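Local coordinates for B12-binding domain-containing protein (Kitasatospora setae, PDB 6WTE) that binds cobalamin and a [4Fe-4S] cluster and, as the radical SAM methylase TsrM, probably transfers a methyl group without radical chemistry, at residues Asp208-Glu211 with Tyr212-Gly216; Asn532-Leu535 with Thr536-Gly540. All coordinates share one frame; numbering follows the deposited sequence. Where two conformers were deposited one is given.

Interaction 1. Residues Asp208-Glu211 with Tyr212-Gly216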
loop_
_atom_site.group_PDB
_atom_site.type_symbol
_atom_site.label_atom_id
_atom_site.label_comp_id
_atom_site.label_asym_id
_atom_site.label_seq_id
_atom_site.Cartn_x
_atom_site.Cartn_y
_atom_site.Cartn_z
ATOM N N ASP A 208 17.859 6.691 -3.156
ATOM C CA ASP A 208 18.223 8.093 -2.913
ATOM C C ASP A 208 17.060 8.777 -2.201
ATOM O O ASP A 208 16.176 9.359 -2.830
ATOM C CB ASP A 208 18.562 8.796 -4.220
ATOM C CG ASP A 208 19.246 10.141 -4.001
ATOM O OD1 ASP A 208 19.122 10.707 -2.891
ATOM O OD2 ASP A 208 19.902 10.626 -4.943
ATOM N N ASN A 209 17.085 8.739 -0.869
ATOM C CA ASN A 209 15.929 9.202 -0.110
ATOM C C ASN A 209 15.716 10.705 -0.241
ATOM O O ASN A 209 14.569 11.157 -0.350
ATOM C CB ASN A 209 16.065 8.785 1.350
ATOM C CG ASN A 209 15.717 7.321 1.557
ATOM O OD1 ASN A 209 14.545 6.970 1.655
ATOM N ND2 ASN A 209 16.731 6.461 1.605
ATOM N N LEU A 210 16.794 11.497 -0.249
ATOM C CA LEU A 210 16.618 12.942 -0.359
ATOM C C LEU A 210 16.043 13.323 -1.716
ATOM O O LEU A 210 15.231 14.251 -1.812
ATOM C CB LEU A 210 17.944 13.664 -0.116
ATOM C CG LEU A 210 17.851 15.192 -0.160
ATOM C CD1 LEU A 210 16.957 15.721 0.977
ATOM C CD2 LEU A 210 19.234 15.806 -0.103
ATOM N N GLU A 211 16.437 12.610 -2.775
ATOM C CA GLU A 211 15.874 12.880 -4.096
ATOM C C GLU A 211 14.357 12.741 -4.085
ATOM O O GLU A 211 13.639 13.605 -4.601
ATOM C CB GLU A 211 16.487 11.937 -5.133
ATOM C CG GLU A 211 16.030 12.208 -6.561
ATOM C CD GLU A 211 16.470 13.569 -7.083
ATOM O OE1 GLU A 211 17.464 14.128 -6.567
ATOM O OE2 GLU A 211 15.821 14.084 -8.017
ATOM N N TYR A 212 13.847 11.665 -3.480
ATOM C CA TYR A 212 12.400 11.510 -3.368
ATOM C C TYR A 212 11.792 12.616 -2.518
ATOM O O TYR A 212 10.722 13.142 -2.844
ATOM C CB TYR A 212 12.060 10.149 -2.772
ATOM C CG TYR A 212 12.115 9.031 -3.779
ATOM C CD1 TYR A 212 11.036 8.777 -4.614
ATOM C CD2 TYR A 212 13.245 8.233 -3.897
ATOM C CE1 TYR A 212 11.074 7.751 -5.537
ATOM C CE2 TYR A 212 13.295 7.203 -4.823
ATOM C CZ TYR A 212 12.202 6.969 -5.638
ATOM O OH TYR A 212 12.224 5.948 -6.558
ATOM N N TYR A 213 12.467 12.986 -1.431
ATOM C CA TYR A 213 11.924 14.011 -0.544
ATOM C C TYR A 213 11.807 15.350 -1.260
ATOM O O TYR A 213 10.806 16.058 -1.111
ATOM C CB TYR A 213 12.805 14.136 0.697
ATOM C CG TYR A 213 12.265 15.061 1.760
ATOM C CD1 TYR A 213 11.193 14.680 2.553
ATOM C CD2 TYR A 213 12.839 16.308 1.979
ATOM C CE1 TYR A 213 10.700 15.510 3.530
ATOM C CE2 TYR A 213 12.352 17.155 2.967
ATOM C CZ TYR A 213 11.283 16.745 3.735
ATOM O OH TYR A 213 10.793 17.572 4.710
ATOM N N ARG A 214 12.813 15.709 -2.060
ATOM C CA ARG A 214 12.767 16.968 -2.794
ATOM C C ARG A 214 11.712 16.963 -3.889
ATOM O O ARG A 214 11.279 18.036 -4.325
ATOM C CB ARG A 214 14.141 17.276 -3.390
ATOM C CG ARG A 214 15.195 17.598 -2.343
ATOM C CD ARG A 214 16.553 17.886 -2.972
ATOM N NE ARG A 214 16.497 18.982 -3.937
ATOM C CZ ARG A 214 16.706 18.837 -5.242
ATOM N NH1 ARG A 214 16.634 19.887 -6.049
ATOM N NH2 ARG A 214 16.998 17.642 -5.740
ATOM N N ARG A 215 11.291 15.785 -4.344
ATOM C CA ARG A 215 10.251 15.672 -5.353
ATOM C C ARG A 215 8.884 15.391 -4.740
ATOM O O ARG A 215 7.946 15.051 -5.465
ATOM C CB ARG A 215 10.633 14.593 -6.372
ATOM C CG ARG A 215 12.009 14.851 -6.977
ATOM C CD ARG A 215 12.429 13.831 -8.027
ATOM N NE ARG A 215 12.089 14.265 -9.378
ATOM C CZ ARG A 215 12.779 13.934 -10.464
ATOM N NH1 ARG A 215 13.860 13.174 -10.361
ATOM N NH2 ARG A 215 12.396 14.376 -11.654
ATOM N N GLY A 216 8.750 15.551 -3.422
ATOM C CA GLY A 216 7.475 15.465 -2.743
ATOM C C GLY A 216 7.239 14.180 -1.982
ATOM O O GLY A 216 6.219 14.072 -1.288
HETATM O O HOH W 1 18.609 15.197 -4.203
#

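Interaction 2. Residues Asn532-Leu535 with Thr536-Gly540. With EDO (1,2-ethanediol), chain O.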
loop_
_atom_site.group_PDB
_atom_site.type_symbol
_atom_site.label_atom_id
_atom_site.label_comp_id
_atom_site.label_asym_id
_atom_site.label_seq_id
_atom_site.Cartn_x
_atom_site.Cartn_y
_atom_site.Cartn_z
ATOM N N ASN A 532 0.253 18.267 -13.278
ATOM C CA ASN A 532 -0.650 18.820 -12.279
ATOM C C ASN A 532 -0.104 20.165 -11.807
ATOM O O ASN A 532 0.935 20.210 -11.137
ATOM C CB ASN A 532 -0.806 17.839 -11.114
ATOM C CG ASN A 532 -1.915 18.232 -10.154
ATOM O OD1 ASN A 532 -1.986 19.371 -9.702
ATOM N ND2 ASN A 532 -2.778 17.278 -9.827
ATOM N N PRO A 533 -0.767 21.279 -12.135
ATOM C CA PRO A 533 -0.234 22.592 -11.728
ATOM C C PRO A 533 -0.150 22.767 -10.221
ATOM O O PRO A 533 0.695 23.538 -9.741
ATOM C CB PRO A 533 -1.221 23.582 -12.361
ATOM C CG PRO A 533 -2.487 22.802 -12.515
ATOM C CD PRO A 533 -2.050 21.400 -12.847
ATOM N N PHE A 534 -1.008 22.083 -9.462
ATOM C CA PHE A 534 -0.908 22.132 -8.009
ATOM C C PHE A 534 0.354 21.429 -7.527
ATOM O O PHE A 534 1.071 21.950 -6.664
ATOM C CB PHE A 534 -2.158 21.515 -7.381
ATOM C CG PHE A 534 -2.143 21.502 -5.882
ATOM C CD1 PHE A 534 -1.755 22.625 -5.168
ATOM C CD2 PHE A 534 -2.527 20.373 -5.183
ATOM C CE1 PHE A 534 -1.743 22.615 -3.789
ATOM C CE2 PHE A 534 -2.518 20.360 -3.799
ATOM C CZ PHE A 534 -2.122 21.487 -3.104
ATOM N N LEU A 535 0.656 20.257 -8.090
ATOM C CA LEU A 535 1.876 19.552 -7.710
ATOM C C LEU A 535 3.113 20.370 -8.059
ATOM O O LEU A 535 4.036 20.490 -7.247
ATOM C CB LEU A 535 1.918 18.185 -8.392
ATOM C CG LEU A 535 0.961 17.156 -7.793
ATOM C CD1 LEU A 535 1.022 15.845 -8.563
ATOM C CD2 LEU A 535 1.316 16.931 -6.338
ATOM N N THR A 536 3.138 20.957 -9.258
ATOM C CA THR A 536 4.284 21.763 -9.655
ATOM C C THR A 536 4.423 23.000 -8.779
ATOM O O THR A 536 5.546 23.430 -8.489
ATOM C CB THR A 536 4.166 22.167 -11.124
ATOM O OG1 THR A 536 3.029 23.021 -11.297
ATOM C CG2 THR A 536 3.987 20.936 -11.995
ATOM N N SER A 537 3.301 23.575 -8.342
ATOM C CA SER A 537 3.362 24.754 -7.484
ATOM C C SER A 537 3.914 24.404 -6.108
ATOM O O SER A 537 4.699 25.172 -5.536
ATOM C CB SER A 537 1.978 25.388 -7.369
ATOM O OG SER A 537 1.540 25.869 -8.631
ATOM N N LEU A 538 3.507 23.257 -5.558
ATOM C CA LEU A 538 4.025 22.829 -4.264
ATOM C C LEU A 538 5.537 22.673 -4.308
ATOM O O LEU A 538 6.248 23.140 -3.412
ATOM C CB LEU A 538 3.366 21.516 -3.848
ATOM C CG LEU A 538 1.887 21.571 -3.467
ATOM C CD1 LEU A 538 1.383 20.158 -3.181
ATOM C CD2 LEU A 538 1.676 22.477 -2.266
ATOM N N GLY A 539 6.046 22.026 -5.356
ATOM C CA GLY A 539 7.485 21.861 -5.474
ATOM C C GLY A 539 8.203 23.182 -5.680
ATOM O O GLY A 539 9.209 23.464 -5.021
ATOM N N GLY A 540 7.686 24.019 -6.582
ATOM C CA GLY A 540 8.369 25.262 -6.898
ATOM C C GLY A 540 8.509 26.178 -5.699
ATOM O O GLY A 540 9.532 26.846 -5.531
HETATM C C1 EDO O . -5.043 19.335 -8.677
HETATM O O1 EDO O . -4.859 18.113 -7.949
HETATM C C2 EDO O . -6.045 20.210 -7.939
HETATM O O2 EDO O . -6.121 21.508 -8.547
#

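Interaction 1. Residues Asp208-Glu211 with Tyr212-Gly216
Arg214 N reaches Leu210 O at 2.8 Å in the shortest hydrogen bond along this short helix, and Tyr213 N to Asn209 O at 3.0 Å runs beside it. The more distinctive chemistry lies at the carboxylate of Glu211, which stands between two arginines. With CG anti to the backbone N (chi1 -176°), the chain stands out from the side of the helix, and its bend at chi2 sets the carboxylate where the two arginines can reach it. There Glu211 OE2 forms a salt bridge with Arg215 NH1 at 3.2 Å; the hydrogen bond within it is weak, bent to 123° at the hydrogen, and the carboxylate and guanidinium planes stand 84° apart. Glu211 OE1 lies near the plane of the Arg214 guanidinium, at its edge, but 3.6 Å from Arg214 NH2, a long salt bridge, less certain because Arg214 has two modelled conformers. A water donates to Glu211 OE1 at 2.8 Å and accepts a weak bond from Arg214 NH2, bridging the gap. With an alanine in place of Glu211, both arginines would probably lose their shared carboxylate, and the Arg215 guanidinium would be freer to turn. At the helix start, Asp208 is the N-cap: its OD1 is met by Glu211 N from above the carboxylate plane, and also by Gly202 N. Asp208 O lies 3.3 Å from Tyr212 CD2 at the edge of the ring, while Leu210 CD1 rests 4.3 Å from Tyr213 CD2. Hydroxyl bonds from Tyr212 to Asp40 and from Tyr213 to Asp266 tie the helix to two separate parts of the chain. The whole is a capped helix with an i to i+3 and i+4 salt-bridge network, closed by a Schellman motif in which Gly216, at positive phi, is the C-prime residue.

Interaction 2. Residues Asn532-Leu535 with Thr536-Gly540
Three donors converge on Pro533 O. Ser537 OG comes to 2.7 Å of Pro533 O, tilted modestly from the carbonyl plane, whereas Thr536 OG1, at 2.9 Å, and Ser537 N, at 3.0 Å, both come from above that plane. Thr536 OG1 reaches the oxygen from the flank, with a C=O...donor angle of only 104°, because its chi1 of 65° places the hydroxyl between the backbone N and the carbonyl carbon and folds it back over the preceding turn. Asn532 forms the N-cap: Asn532 OD1 accepts from Leu535 N at 3.2 Å and, more weakly, from Phe534 N, so two amides at the open helix end are satisfied by one amide oxygen. Asn532 ND2 donates to Asp526 and, in a nearly straight bond of 2.9 Å, to O1 of a 1,2-ethanediol, probably from the crystallisation liquor. One residue further round the helix, Phe534 and Leu538 form the apolar part of the contact. Leu538 lays CD1 over one face of the Phe534 ring, 4.0 Å from its centroid and offset toward the rim, in a CH-pi contact. Leu538 CD2 lies on the same side of the ring plane but beyond the rim, 3.7 Å from Phe534 CE1. This side of the helix packs on helix 554-566: Phe534 touches Arg554, Leu538 meets Ile557, and Ser537 packs on Met558 and Ala561. From another flank Leu535 reaches Phe547 and comes close to Pro15, placing helix 533-540 between the C-terminal helix and a loop of the cobalamin-binding region.

Interactions 1 and 2 each span a single short helix, 209-214 and 533-540, and each helix begins with an acidic or amide side chain as N-cap. Their centres lie 15 Å apart and their nearest atoms about 6 Å, without touching, so they are neighbours rather than one packed unit. Both are partly buried, but their chemistry differs. In interaction 1 charged groups pair on the solvent side, while the buried tyrosine lies near the cobalamin. In interaction 2 the buried serine hydroxyl and the phenylalanine-leucine pair face helix 554-566, and the exposed threonine folds back onto the backbone.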